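Reducing-end xylose-releasing exo-oligoxylanase Rex8A (Paenibacillus barcinonensis, PDB 6SUD) hydrolyses short linear and branched xylooligosaccharides from their reducing ends, releasing single xylose units during xylan breakdown. Local coordinates at residues R68-G71 and M72-M76; N93-Y96 and T97-H101; F133-A136 and L137-S141; R358-Y361 and D362-Y366. The protein carries 1 engineered substitution. One frame throughout, in Å; residues are numbered along the deposited sequence.

Contact 1. Residues R68-G71 and M72-M76. With XYP (beta-D-xylopyranose), chain K; XYP (beta-D-xylopyranose), chain J.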
loop_
_atom_site.group_PDB
_atom_site.type_symbol
_atom_site.label_atom_id
_atom_site.label_comp_id
_atom_site.label_asym_id
_atom_site.label_seq_id
_atom_site.Cartn_x
_atom_site.Cartn_y
_atom_site.Cartn_z
ATOM N N ARG A 68 -9.060 3.760 9.629
ATOM C CA ARG A 68 -7.942 2.791 9.788
ATOM C C ARG A 68 -6.635 3.485 9.431
ATOM O O ARG A 68 -6.655 4.344 8.534
ATOM C CB ARG A 68 -8.212 1.564 8.919
ATOM C CG ARG A 68 -9.490 0.853 9.329
ATOM C CD ARG A 68 -9.861 -0.369 8.534
ATOM N NE ARG A 68 -10.894 -1.027 9.312
ATOM C CZ ARG A 68 -11.131 -2.324 9.346
ATOM N NH1 ARG A 68 -10.424 -3.152 8.592
ATOM N NH2 ARG A 68 -12.063 -2.785 10.160
ATOM N N SER A 69 -5.542 3.135 10.111
ATOM C CA SER A 69 -4.222 3.731 9.816
ATOM C C SER A 69 -3.847 3.388 8.369
ATOM O O SER A 69 -3.185 4.207 7.724
ATOM C CB SER A 69 -3.182 3.309 10.810
ATOM O OG SER A 69 -3.027 1.905 10.822
ATOM N N GLU A 70 -4.282 2.227 7.869
ATOM C CA GLU A 70 -4.140 1.852 6.434
ATOM C C GLU A 70 -4.693 2.994 5.560
ATOM O O GLU A 70 -3.957 3.522 4.696
ATOM C CB GLU A 70 -4.870 0.527 6.215
ATOM C CG GLU A 70 -5.128 0.146 4.759
ATOM C CD GLU A 70 -6.175 -0.949 4.630
ATOM O OE1 GLU A 70 -7.359 -0.666 4.945
ATOM O OE2 GLU A 70 -5.799 -2.112 4.292
ATOM N N GLY A 71 -5.970 3.338 5.750
ATOM C CA GLY A 71 -6.666 4.304 4.875
ATOM C C GLY A 71 -6.129 5.714 5.034
ATOM O O GLY A 71 -6.008 6.413 4.018
ATOM N N MET A 72 -5.817 6.115 6.261
ATOM C CA MET A 72 -5.221 7.448 6.555
ATOM C C MET A 72 -3.888 7.565 5.800
ATOM O O MET A 72 -3.680 8.562 5.087
ATOM C CB MET A 72 -5.008 7.643 8.058
ATOM C CG MET A 72 -6.293 7.704 8.867
ATOM S SD MET A 72 -7.448 9.017 8.353
ATOM C CE MET A 72 -6.492 10.481 8.726
ATOM N N SER A 73 -3.002 6.583 5.968
ATOM C CA SER A 73 -1.667 6.554 5.319
ATOM C C SER A 73 -1.820 6.485 3.798
ATOM O O SER A 73 -1.036 7.142 3.108
ATOM C CB SER A 73 -0.811 5.436 5.871
ATOM O OG SER A 73 -1.308 4.170 5.475
ATOM N N TYR A 74 -2.800 5.732 3.289
ATOM C CA TYR A 74 -3.128 5.659 1.839
ATOM C C TYR A 74 -3.541 7.045 1.344
ATOM O O TYR A 74 -3.019 7.489 0.322
ATOM C CB TYR A 74 -4.268 4.683 1.554
ATOM C CG TYR A 74 -3.896 3.223 1.528
ATOM C CD1 TYR A 74 -2.578 2.814 1.559
ATOM C CD2 TYR A 74 -4.876 2.251 1.458
ATOM C CE1 TYR A 74 -2.246 1.471 1.524
ATOM C CE2 TYR A 74 -4.564 0.902 1.398
ATOM C CZ TYR A 74 -3.241 0.515 1.447
ATOM O OH TYR A 74 -2.897 -0.811 1.422
ATOM N N GLY A 75 -4.458 7.707 2.053
ATOM C CA GLY A 75 -4.912 9.054 1.656
ATOM C C GLY A 75 -3.756 10.041 1.601
ATOM O O GLY A 75 -3.699 10.852 0.676
ATOM N N MET A 76 -2.832 9.968 2.552
ATOM C CA MET A 76 -1.646 10.854 2.526
ATOM C C MET A 76 -0.778 10.551 1.289
ATOM O O MET A 76 -0.294 11.516 0.653
ATOM C CB MET A 76 -0.854 10.699 3.820
ATOM C CG MET A 76 -1.466 11.473 4.968
ATOM S SD MET A 76 -0.798 10.961 6.564
ATOM C CE MET A 76 0.896 11.506 6.352
HETATM O O1 XYP K . -8.160 -4.853 8.131
HETATM C C1 XYP K . -6.805 -4.362 8.248
HETATM C C2 XYP K . -5.953 -4.598 6.999
HETATM C C3 XYP K . -4.504 -4.178 7.213
HETATM C C4 XYP K . -4.451 -3.033 8.218
HETATM C C5 XYP K . -5.731 -2.212 8.107
HETATM O O2 XYP K . -6.023 -5.961 6.564
HETATM O O3 XYP K . -3.957 -3.830 5.930
HETATM O O4 XYP K . -4.340 -3.573 9.538
HETATM O O5 XYP K . -6.886 -2.958 8.490
HETATM O O1 XYP J . -12.561 -5.128 3.627
HETATM C C1 XYP J . -11.152 -4.866 3.628
HETATM C C2 XYP J . -10.869 -3.841 4.723
HETATM C C3 XYP J . -9.399 -3.524 4.693
HETATM C C4 XYP J . -8.600 -4.781 4.953
HETATM C C5 XYP J . -8.987 -5.876 3.969
HETATM O O2 XYP J . -11.598 -2.606 4.572
HETATM O O3 XYP J . -9.107 -2.541 5.687
HETATM O O4 XYP J . -7.219 -4.419 4.834
HETATM O O5 XYP J . -10.412 -6.067 3.934
#
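S73 OG is held between two carbonyl oxygens of the preceding turn, 2.8 Å from E70 O and 2.9 Å from S69 O, so its single proton can serve either. A chi1 of 69° places OG between its own backbone N and carbonyl carbon, turned back along the helix. E70 O also accepts the backbone N-H of Y74 and lies over one face of that ring, 3.2 Å from Y74 CG.

The E70 side chain leaves the helix start toward the sugars. CG is anti to the backbone N and the chain stays extended, passing Y74 with E70 CG 3.5 Å from Y74 CE2; carboxylate and ring planes differ by only 17°. The carboxylate thus arrives between two bound xyloses: in the chain J sugar, O3 donates to E70 OE1 at 2.7 Å and O4 to E70 OE2 at 2.8 Å. OE2 of E70, the inferred proton donor, therefore lies at O4 of that sugar. R68 NH1 gives a longer bond of 3.2 Å to the same sugar's O3, which is thus gripped by both residues. Salt bridges from R68 NE to D61 and D66 help fix the guanidinium, while Y74 OH bonds to R268.

R68 is the N-cap, and its O takes the M72 N-H almost straight (170°). Strand 67-68 thus passes directly into helix 69-81, whose M72 packs on helix 85-99, S73 on F132 and F133 of helix 127-144, and E70 and Y74 on helix 359-373.

Contact 2. Residues N93-Y96 and T97-H101; sequences NYAY and TYMQH
Y98 presents its ring edge to the face of Y94 in a T-shaped stack one turn apart, where helix 85-99 widens into a pi-type turn at 97-99. Y98 CD2 stands 3.5 Å above the middle of the Y94 ring, with centroids 4.9 Å apart and planes at 70°. Y94 offers that face because CG is anti to the backbone N (chi1 -176°), swinging the ring under the next turn; its OH bonds to P116 O. Beside it M99 SD lies at the ring edge, 5.5 Å from the Y94 centroid, a Met-aromatic contact, and passes A95 at a loose 4.4 Å from its CB. Y94 and M99 both pack on M72 of helix 69-81 and C114 of strand 113-114. An alanine replacing Y94 would probably leave the Y98 edge without its surface and P116 O without its hydroxyl partner.

T97 CG2 covers the centre of one Y98 face, while T97 OG1 folds back to N93 O at 2.8 Å, T97 N reaching that oxygen from the opposite face of its carbonyl plane. A95 O takes M99 N in the ordinary helical bond and Q100 N in the longer-span one that marks the widening. A water bridges Y96 O at 2.6 Å and Q100 O at 2.9 Å.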
loop_
_atom_site.group_PDB
_atom_site.type_symbol
_atom_site.label_atom_id
_atom_site.label_comp_id
_atom_site.label_asym_id
_atom_site.label_seq_id
_atom_site.Cartn_x
_atom_site.Cartn_y
_atom_site.Cartn_z
ATOM N N ASN A 93 -2.845 15.617 10.207
ATOM C CA ASN A 93 -3.219 16.273 11.483
ATOM C C ASN A 93 -4.165 15.352 12.255
ATOM O O ASN A 93 -3.955 15.187 13.476
ATOM C CB ASN A 93 -3.798 17.669 11.259
ATOM C CG ASN A 93 -3.812 18.484 12.531
ATOM O OD1 ASN A 93 -3.061 18.203 13.475
ATOM N ND2 ASN A 93 -4.652 19.500 12.560
ATOM N N TYR A 94 -5.163 14.770 11.573
ATOM C CA TYR A 94 -6.081 13.764 12.166
ATOM C C TYR A 94 -5.266 12.596 12.759
ATOM O O TYR A 94 -5.470 12.289 13.945
ATOM C CB TYR A 94 -7.131 13.326 11.140
ATOM C CG TYR A 94 -8.180 12.385 11.671
ATOM C CD1 TYR A 94 -7.902 11.045 11.898
ATOM C CD2 TYR A 94 -9.462 12.832 11.948
ATOM C CE1 TYR A 94 -8.872 10.181 12.386
ATOM C CE2 TYR A 94 -10.446 11.981 12.422
ATOM C CZ TYR A 94 -10.151 10.648 12.641
ATOM O OH TYR A 94 -11.128 9.823 13.122
ATOM N N ALA A 95 -4.385 11.957 11.979
ATOM C CA ALA A 95 -3.563 10.801 12.418
ATOM C C ALA A 95 -2.711 11.217 13.627
ATOM O O ALA A 95 -2.661 10.480 14.623
ATOM C CB ALA A 95 -2.682 10.293 11.291
ATOM N N TYR A 96 -2.052 12.371 13.522
ATOM C CA TYR A 96 -1.136 12.914 14.560
ATOM C C TYR A 96 -1.924 13.141 15.861
ATOM O O TYR A 96 -1.475 12.718 16.952
ATOM C CB TYR A 96 -0.473 14.202 14.066
ATOM C CG TYR A 96 0.238 14.976 15.144
ATOM C CD1 TYR A 96 1.477 14.570 15.613
ATOM C CD2 TYR A 96 -0.340 16.100 15.714
ATOM C CE1 TYR A 96 2.130 15.270 16.612
ATOM C CE2 TYR A 96 0.308 16.817 16.708
ATOM C CZ TYR A 96 1.550 16.404 17.154
ATOM O OH TYR A 96 2.189 17.094 18.146
ATOM N N THR A 97 -3.091 13.774 15.743
ATOM C CA THR A 97 -3.932 14.229 16.886
ATOM C C THR A 97 -4.637 13.042 17.563
ATOM O O THR A 97 -4.640 12.999 18.808
ATOM C CB THR A 97 -4.929 15.299 16.419
ATOM O OG1 THR A 97 -4.172 16.432 15.981
ATOM C CG2 THR A 97 -5.896 15.722 17.501
ATOM N N TYR A 98 -5.236 12.116 16.806
ATOM C CA TYR A 98 -6.137 11.071 17.362
ATOM C C TYR A 98 -5.473 9.693 17.468
ATOM O O TYR A 98 -5.839 8.942 18.391
ATOM C CB TYR A 98 -7.422 10.989 16.542
ATOM C CG TYR A 98 -8.269 12.231 16.621
ATOM C CD1 TYR A 98 -8.648 12.767 17.843
ATOM C CD2 TYR A 98 -8.708 12.859 15.467
ATOM C CE1 TYR A 98 -9.441 13.901 17.914
ATOM C CE2 TYR A 98 -9.502 13.989 15.522
ATOM C CZ TYR A 98 -9.872 14.509 16.748
ATOM O OH TYR A 98 -10.648 15.631 16.784
ATOM N N MET A 99 -4.545 9.358 16.571
ATOM C CA MET A 99 -4.133 7.942 16.372
ATOM C C MET A 99 -2.738 7.665 16.939
ATOM O O MET A 99 -2.559 6.544 17.464
ATOM C CB MET A 99 -4.204 7.569 14.892
ATOM C CG MET A 99 -5.617 7.727 14.345
ATOM S SD MET A 99 -5.702 7.306 12.605
ATOM C CE MET A 99 -6.196 5.585 12.699
ATOM N N GLN A 100 -1.793 8.606 16.846
ATOM C CA GLN A 100 -0.381 8.353 17.249
ATOM C C GLN A 100 -0.297 8.327 18.779
ATOM O O GLN A 100 -0.751 9.283 19.419
ATOM C CB GLN A 100 0.597 9.391 16.696
ATOM C CG GLN A 100 2.061 8.977 16.848
ATOM C CD GLN A 100 3.024 9.924 16.173
ATOM O OE1 GLN A 100 2.823 11.143 16.160
ATOM N NE2 GLN A 100 4.082 9.361 15.607
ATOM N N HIS A 101 0.293 7.266 19.325
ATOM C CA HIS A 101 0.541 7.079 20.778
ATOM C C HIS A 101 1.679 7.994 21.250
ATOM O O HIS A 101 2.729 8.035 20.584
ATOM C CB HIS A 101 0.874 5.618 21.067
ATOM C CG HIS A 101 -0.265 4.681 20.869
ATOM N ND1 HIS A 101 -1.338 4.627 21.743
ATOM C CD2 HIS A 101 -0.495 3.743 19.923
ATOM C CE1 HIS A 101 -2.181 3.696 21.339
ATOM N NE2 HIS A 101 -1.689 3.137 20.224
HETATM O O HOH W 1 -0.846 12.161 19.427
#

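Contact 3. Residues F133-A136 and L137-S141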
loop_
_atom_site.group_PDB
_atom_site.type_symbol
_atom_site.label_atom_id
_atom_site.label_comp_id
_atom_site.label_asym_id
_atom_site.label_seq_id
_atom_site.Cartn_x
_atom_site.Cartn_y
_atom_site.Cartn_z
ATOM N N PHE A 133 2.816 5.898 6.114
ATOM C CA PHE A 133 2.881 7.237 6.750
ATOM C C PHE A 133 4.286 7.786 6.506
ATOM O O PHE A 133 4.447 8.900 5.985
ATOM C CB PHE A 133 2.590 7.182 8.250
ATOM C CG PHE A 133 1.145 7.150 8.691
ATOM C CD1 PHE A 133 0.218 8.065 8.221
ATOM C CD2 PHE A 133 0.737 6.264 9.676
ATOM C CE1 PHE A 133 -1.083 8.050 8.692
ATOM C CE2 PHE A 133 -0.576 6.246 10.144
ATOM C CZ PHE A 133 -1.478 7.156 9.654
ATOM N N ALA A 134 5.301 6.983 6.851
ATOM C CA ALA A 134 6.716 7.380 6.778
ATOM C C ALA A 134 7.064 7.752 5.329
ATOM O O ALA A 134 7.647 8.828 5.111
ATOM C CB ALA A 134 7.581 6.263 7.296
ATOM N N MET A 135 6.706 6.910 4.363
ATOM C CA MET A 135 7.038 7.173 2.941
ATOM C C MET A 135 6.316 8.437 2.465
ATOM O O MET A 135 6.947 9.273 1.804
ATOM C CB MET A 135 6.670 5.992 2.042
ATOM C CG MET A 135 7.205 6.120 0.623
ATOM S SD MET A 135 8.990 5.797 0.530
ATOM C CE MET A 135 9.699 7.437 0.632
ATOM N N ALA A 136 5.037 8.588 2.783
ATOM C CA ALA A 136 4.256 9.774 2.356
ATOM C C ALA A 136 4.859 11.049 2.972
ATOM O O ALA A 136 4.958 12.079 2.251
ATOM C CB ALA A 136 2.808 9.595 2.706
ATOM N N LEU A 137 5.259 11.000 4.243
ATOM C CA LEU A 137 5.843 12.174 4.954
ATOM C C LEU A 137 7.209 12.523 4.347
ATOM O O LEU A 137 7.500 13.729 4.151
ATOM C CB LEU A 137 5.972 11.856 6.438
ATOM C CG LEU A 137 4.692 12.008 7.251
ATOM C CD1 LEU A 137 4.807 11.243 8.554
ATOM C CD2 LEU A 137 4.384 13.474 7.494
ATOM N N PHE A 138 8.012 11.525 4.002
ATOM C CA PHE A 138 9.300 11.770 3.300
ATOM C C PHE A 138 9.031 12.478 1.970
ATOM O O PHE A 138 9.732 13.443 1.648
ATOM C CB PHE A 138 10.107 10.491 3.082
ATOM C CG PHE A 138 10.855 10.019 4.301
ATOM C CD1 PHE A 138 11.621 10.907 5.046
ATOM C CD2 PHE A 138 10.829 8.683 4.671
ATOM C CE1 PHE A 138 12.299 10.481 6.178
ATOM C CE2 PHE A 138 11.522 8.258 5.797
ATOM C CZ PHE A 138 12.249 9.159 6.547
ATOM N N PHE A 139 8.029 12.033 1.211
ATOM C CA PHE A 139 7.687 12.647 -0.101
ATOM C C PHE A 139 7.166 14.073 0.124
ATOM O O PHE A 139 7.495 14.951 -0.669
ATOM C CB PHE A 139 6.681 11.800 -0.893
ATOM C CG PHE A 139 7.226 10.525 -1.488
ATOM C CD1 PHE A 139 8.593 10.324 -1.644
ATOM C CD2 PHE A 139 6.370 9.514 -1.894
ATOM C CE1 PHE A 139 9.083 9.146 -2.193
ATOM C CE2 PHE A 139 6.866 8.336 -2.441
ATOM C CZ PHE A 139 8.217 8.153 -2.584
ATOM N N ALA A 140 6.360 14.294 1.160
ATOM C CA ALA A 140 5.843 15.637 1.517
ATOM C C ALA A 140 7.036 16.567 1.773
ATOM O O ALA A 140 7.060 17.680 1.237
ATOM C CB ALA A 140 4.925 15.550 2.709
ATOM N N SER A 141 8.022 16.112 2.539
ATOM C CA SER A 141 9.205 16.941 2.879
ATOM C C SER A 141 9.956 17.305 1.596
ATOM O O SER A 141 10.431 18.472 1.462
ATOM C CB SER A 141 10.110 16.229 3.822
ATOM O OG SER A 141 11.169 17.088 4.214
#
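M135 and F139, one turn apart, make the sulfur and CH-pi part of this contact. M135 CG starts anti to the backbone N (chi1 -170°), and bends at chi2 and chi3 curl the thioether across F139. M135 CG is 4.2 Å from the F139 centroid, 28° off the ring normal, a CH-pi approach. M135 SD follows obliquely at 4.5 Å from that centroid, a Met-aromatic contact, and M135 CE is closest, 3.4 Å from F139 CE1.

Purely apolar contact adds M135 CE against F138 CB at 3.9 Å, so the methyl touches two successive phenylalanines. An alanine at F139 would probably leave M135 CG and CE without the ring face they lie over, the thioether less constrained on that side.

The polar component is all backbone. The carbonyls of F133, A134, M135 and A136 accept from N-H groups four residues on, F133 O from L137 N at 2.8 Å and 158°. F138 CD2 also leans on A134 O at 3.2 Å.

A136 and A140 pack on F88 of helix 85-99, F138 on A157 of helix 153-170. A regular helix between helices, its touching residues all buried, suits the (alpha/alpha)6 barrel of glycoside hydrolase family 8.

Contact 4. Residues R358-Y361 and D362-Y366; sequences RRYY and DNCLY. With XYP (beta-D-xylopyranose), chain J.
The tight part of this helix start is Y361 against L365. L365 CD1 lies over one face of the tyrosine, 4.1 Å from the Y361 centroid and 21° off the normal, in a CH-pi contact, and L365 CD2 adds a touch of 3.6 Å to Y361 CE2. The chain J xylose covers the opposite face, with its C3 3.9 Å from Y361 CD1, so the ring is held between sugar and leucine; Y361 OH bonds to S264 O. Y361 CG, anti to the backbone N (chi1 -170°), carries the ring out to this position.

C364 SG is 4.2 Å from the Y360 centroid, an oblique sulfur-aromatic contact. Y360 meets the same xylose at its edge, where O2 lies in the ring plane 3.7 Å from Y360 CD2; its hydroxyl is bonded to E70, the inferred proton donor. Buried D362 OD1 forms a salt bridge with R354 and a hydrogen bond with the pocket residue H321.

The looser side is slight: R359 CB only brushes N363 ND2 at 3.7 Å, their polar ends being taken by R47 O and R354 O, and exposed R358 leads away. With Y360 as another pocket residue, the Y361 face under the pyranose is characteristic of a glycosidase sugar subsite.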
loop_
_atom_site.group_PDB
_atom_site.type_symbol
_atom_site.label_atom_id
_atom_site.label_comp_id
_atom_site.label_asym_id
_atom_site.label_seq_id
_atom_site.Cartn_x
_atom_site.Cartn_y
_atom_site.Cartn_z
ATOM N N ARG A 358 -19.242 -1.062 0.380
ATOM C CA ARG A 358 -17.964 -1.832 0.409
ATOM C C ARG A 358 -16.852 -1.138 -0.389
ATOM O O ARG A 358 -15.809 -1.779 -0.629
ATOM C CB ARG A 358 -18.216 -3.234 -0.145
ATOM C CG ARG A 358 -19.252 -4.022 0.640
ATOM C CD ARG A 358 -18.757 -4.365 2.028
ATOM N NE ARG A 358 -19.808 -4.333 3.034
ATOM C CZ ARG A 358 -19.631 -4.586 4.328
ATOM N NH1 ARG A 358 -18.434 -4.911 4.794
ATOM N NH2 ARG A 358 -20.664 -4.555 5.149
ATOM N N ARG A 359 -17.023 0.134 -0.734
ATOM C CA ARG A 359 -16.241 0.772 -1.825
ATOM C C ARG A 359 -14.822 1.135 -1.392
ATOM O O ARG A 359 -13.961 1.236 -2.287
ATOM C CB ARG A 359 -16.929 2.047 -2.311
ATOM C CG ARG A 359 -17.094 3.117 -1.242
ATOM C CD ARG A 359 -17.804 4.322 -1.821
ATOM N NE ARG A 359 -17.960 5.413 -0.880
ATOM C CZ ARG A 359 -18.941 5.516 0.020
ATOM N NH1 ARG A 359 -19.864 4.573 0.129
ATOM N NH2 ARG A 359 -18.984 6.570 0.819
ATOM N N TYR A 360 -14.593 1.348 -0.098
ATOM C CA TYR A 360 -13.337 1.938 0.425
ATOM C C TYR A 360 -12.122 1.192 -0.137
ATOM O O TYR A 360 -11.272 1.825 -0.789
ATOM C CB TYR A 360 -13.349 1.946 1.953
ATOM C CG TYR A 360 -11.995 1.934 2.616
ATOM C CD1 TYR A 360 -11.226 3.080 2.707
ATOM C CD2 TYR A 360 -11.502 0.774 3.189
ATOM C CE1 TYR A 360 -9.982 3.064 3.320
ATOM C CE2 TYR A 360 -10.274 0.741 3.826
ATOM C CZ TYR A 360 -9.516 1.894 3.899
ATOM O OH TYR A 360 -8.312 1.846 4.542
ATOM N N TYR A 361 -12.022 -0.112 0.116
ATOM C CA TYR A 361 -10.784 -0.873 -0.197
ATOM C C TYR A 361 -10.565 -0.935 -1.719
ATOM O O TYR A 361 -9.452 -0.681 -2.238
ATOM C CB TYR A 361 -10.841 -2.257 0.443
ATOM C CG TYR A 361 -9.531 -2.992 0.359
ATOM C CD1 TYR A 361 -8.406 -2.523 1.023
ATOM C CD2 TYR A 361 -9.427 -4.170 -0.352
ATOM C CE1 TYR A 361 -7.200 -3.199 0.946
ATOM C CE2 TYR A 361 -8.231 -4.857 -0.439
ATOM C CZ TYR A 361 -7.113 -4.370 0.213
ATOM O OH TYR A 361 -5.951 -5.078 0.138
ATOM N N ASP A 362 -11.613 -1.255 -2.458
ATOM C CA ASP A 362 -11.545 -1.309 -3.941
ATOM C C ASP A 362 -10.997 0.018 -4.479
ATOM O O ASP A 362 -10.152 0.010 -5.371
ATOM C CB ASP A 362 -12.930 -1.561 -4.539
ATOM C CG ASP A 362 -13.528 -2.900 -4.151
ATOM O OD1 ASP A 362 -14.196 -2.962 -3.111
ATOM O OD2 ASP A 362 -13.310 -3.877 -4.894
ATOM N N ASN A 363 -11.545 1.133 -3.985
ATOM C CA ASN A 363 -11.290 2.489 -4.537
ATOM C C ASN A 363 -9.875 2.956 -4.167
ATOM O O ASN A 363 -9.268 3.687 -4.975
ATOM C CB ASN A 363 -12.376 3.458 -4.083
ATOM C CG ASN A 363 -13.666 3.231 -4.845
ATOM O OD1 ASN A 363 -13.729 2.364 -5.715
ATOM N ND2 ASN A 363 -14.683 4.022 -4.554
ATOM N N CYS A 364 -9.348 2.547 -3.015
ATOM C CA CYS A 364 -7.933 2.841 -2.651
ATOM C C CYS A 364 -7.006 2.169 -3.676
ATOM O O CYS A 364 -6.171 2.877 -4.297
ATOM C CB CYS A 364 -7.613 2.411 -1.224
ATOM S SG CYS A 364 -8.425 3.437 0.037
ATOM N N LEU A 365 -7.177 0.859 -3.885
ATOM C CA LEU A 365 -6.327 0.065 -4.813
ATOM C C LEU A 365 -6.506 0.607 -6.240
ATOM O O LEU A 365 -5.480 0.746 -6.946
ATOM C CB LEU A 365 -6.720 -1.413 -4.738
ATOM C CG LEU A 365 -6.038 -2.251 -3.655
ATOM C CD1 LEU A 365 -5.972 -1.524 -2.325
ATOM C CD2 LEU A 365 -6.733 -3.588 -3.506
ATOM N N TYR A 366 -7.746 0.912 -6.632
ATOM C CA TYR A 366 -8.098 1.553 -7.931
ATOM C C TYR A 366 -7.240 2.808 -8.130
ATOM O O TYR A 366 -6.555 2.932 -9.171
ATOM C CB TYR A 366 -9.588 1.910 -7.980
ATOM C CG TYR A 366 -10.124 2.445 -9.289
ATOM C CD1 TYR A 366 -9.980 3.777 -9.645
ATOM C CD2 TYR A 366 -10.818 1.623 -10.158
ATOM C CE1 TYR A 366 -10.491 4.277 -10.832
ATOM C CE2 TYR A 366 -11.340 2.104 -11.346
ATOM C CZ TYR A 366 -11.182 3.436 -11.686
ATOM O OH TYR A 366 -11.703 3.920 -12.852
HETATM O O1 XYP J . -12.561 -5.128 3.627
HETATM C C1 XYP J . -11.152 -4.866 3.628
HETATM C C2 XYP J . -10.869 -3.841 4.723
HETATM C C3 XYP J . -9.399 -3.524 4.693
HETATM C C4 XYP J . -8.600 -4.781 4.953
HETATM C C5 XYP J . -8.987 -5.876 3.969
HETATM O O2 XYP J . -11.598 -2.606 4.572
HETATM O O3 XYP J . -9.107 -2.541 5.687
HETATM O O4 XYP J . -7.219 -4.419 4.834
HETATM O O5 XYP J . -10.412 -6.067 3.934
#

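How the contacts relate
The four contacts follow in series along the chain, on helices 69-81, 85-99, 127-144 and 359-373, all within the family 8 region. Contact 1 is the common neighbour: its centre lies about 12 Å from each of the other three. M72 packs on Y94 and M99 of contact 2, and M76 and S73 on F133 of contact 3, while Y74 meets C364 of contact 4. Contacts 2 and 3 join through A95 and F133, their centres about 15 Å apart. Contact 4 touches neither, with nearest atoms about 9 and 10 Å away. Contacts 1 and 4 share the chain J xylose; contacts 2 and 3 form packing behind the site.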